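Local coordinates for protein adenosine kinase, putative (Trypanosoma brucei, PDB 3OTX) that probably catalyses the magnesium-dependent transfer of a phosphate from ATP to adenosine, giving AMP and ADP in the purine salvage pathway, at residues V89-D94 with A113-T118. The protein carries 1 engineered substitution. Numbering follows the deposited sequence.
Sequences VGCIAD and AVEHTT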
# COMPACT_ATOMS: atom_id res chain seq x y z
N VAL A 89 -2.43 10.95 4.82
CA VAL A 89 -3.09 11.95 3.98
C VAL A 89 -3.88 11.27 2.86
O VAL A 89 -3.36 10.39 2.16
CB VAL A 89 -2.06 12.97 3.41
CG1 VAL A 89 -2.65 13.92 2.35
CG2 VAL A 89 -1.53 13.83 4.55
N GLY A 90 -5.13 11.71 2.69
CA GLY A 90 -5.97 11.33 1.57
C GLY A 90 -7.24 12.17 1.63
O GLY A 90 -7.33 13.08 2.45
N CYS A 91 -8.22 11.88 0.76
CA CYS A 91 -9.39 12.71 0.66
C CYS A 91 -10.62 11.82 0.84
O CYS A 91 -10.72 10.75 0.23
CB CYS A 91 -9.39 13.45 -0.69
SG CYS A 91 -10.78 14.60 -0.89
N ILE A 92 -11.54 12.29 1.68
CA ILE A 92 -12.79 11.61 1.95
C ILE A 92 -13.92 12.62 1.85
O ILE A 92 -13.67 13.83 1.66
CB ILE A 92 -12.84 11.02 3.38
CG1 ILE A 92 -12.62 12.10 4.47
CG2 ILE A 92 -11.84 9.88 3.55
CD1 ILE A 92 -12.84 11.63 5.91
N ALA A 93 -15.15 12.12 1.96
CA ALA A 93 -16.31 12.97 2.21
C ALA A 93 -16.72 12.84 3.66
O ALA A 93 -16.38 11.86 4.32
CB ALA A 93 -17.49 12.61 1.25
N ASP A 94 -17.50 13.81 4.16
CA ASP A 94 -18.03 13.75 5.54
C ASP A 94 -19.33 12.94 5.53
O ASP A 94 -20.42 13.41 5.92
CB ASP A 94 -18.24 15.16 6.11
CG ASP A 94 -18.49 15.16 7.61
OD1 ASP A 94 -17.97 14.27 8.31
OD2 ASP A 94 -19.23 16.05 8.08
N ALA A 113 -4.62 13.50 8.51
CA ALA A 113 -4.57 14.81 7.90
C ALA A 113 -5.31 14.77 6.56
O ALA A 113 -4.74 15.03 5.49
CB ALA A 113 -3.11 15.26 7.74
N VAL A 114 -6.60 14.42 6.63
CA VAL A 114 -7.41 14.19 5.42
C VAL A 114 -8.16 15.43 4.98
O VAL A 114 -8.48 16.32 5.80
CB VAL A 114 -8.42 13.00 5.63
CG1 VAL A 114 -7.63 11.68 5.79
CG2 VAL A 114 -9.34 13.26 6.84
N GLU A 115 -8.35 15.49 3.67
CA GLU A 115 -9.18 16.50 3.05
C GLU A 115 -10.62 16.03 3.08
O GLU A 115 -10.84 14.84 2.99
CB GLU A 115 -8.73 16.67 1.59
CG GLU A 115 -9.45 17.81 0.86
CD GLU A 115 -8.84 18.14 -0.48
OE1 GLU A 115 -8.05 17.33 -1.00
OE2 GLU A 115 -9.20 19.23 -1.04
N HIS A 116 -11.57 16.96 3.17
CA HIS A 116 -12.97 16.62 2.96
C HIS A 116 -13.43 17.30 1.71
O HIS A 116 -13.11 18.47 1.46
CB HIS A 116 -13.88 17.07 4.10
CG HIS A 116 -13.58 16.41 5.40
ND1 HIS A 116 -14.37 15.40 5.93
CD2 HIS A 116 -12.55 16.57 6.26
CE1 HIS A 116 -13.85 15.00 7.08
NE2 HIS A 116 -12.75 15.69 7.30
N THR A 117 -14.18 16.55 0.90
CA THR A 117 -14.77 17.11 -0.32
C THR A 117 -16.28 16.84 -0.32
O THR A 117 -16.77 15.91 0.34
CB THR A 117 -14.10 16.51 -1.61
OG1 THR A 117 -14.67 17.12 -2.78
CG2 THR A 117 -14.32 15.01 -1.73
N THR A 118 -17.01 17.67 -1.07
CA THR A 118 -18.42 17.40 -1.30
C THR A 118 -18.66 16.93 -2.74
O THR A 118 -19.81 16.75 -3.18
CB THR A 118 -19.25 18.67 -0.98
OG1 THR A 118 -18.88 19.71 -1.90
CG2 THR A 118 -19.00 19.14 0.48
O HOH W 1 -18.37 15.98 2.50
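Ile-92 CG1 packs over one face of the His-116 ring, 4.2 Å from its centroid and displaced toward the rim. This is a CH-pi contact. The backbone N of Asp-94 lies at the ring edge, in plane. The Ile-92 and His-116 side chains lie side by side and point the same way. Chi1 of Ile-92 (58°) sets CG1 over the ring. The extended chain beyond it takes CD1 along the ring to within 4.0 Å of Val-114 CG2. On the other side of the sheet, SG of Cys-91 lies anti to its N (chi1 -177°) and touches Thr-117 CG2 at 3.7 Å and Glu-115 CB. Glu-115 OE2 is hydrogen-bonded to Ser-147 OG. The backbones pair in parallel. Glu-115 N donates to Gly-90 O at 2.9 Å. Ile-92 N donates to Glu-115 O in a nearly straight bond (175°). Thr-117 N donates to Ile-92 O at 2.9 Å. Strand 91-92 is an outermost strand of the large mixed sheet of this ribokinase-like fold, and helix 96-108 completes a beta-alpha-beta crossover to strand 111-116. Three backbone hydrogen bonds hold the parallel pairing, carbon and sulfur contacts pack one face, and the Ile-92 and His-116 contact packs the other; a water bridges Asp-94 N and Thr-117 O where the strands part.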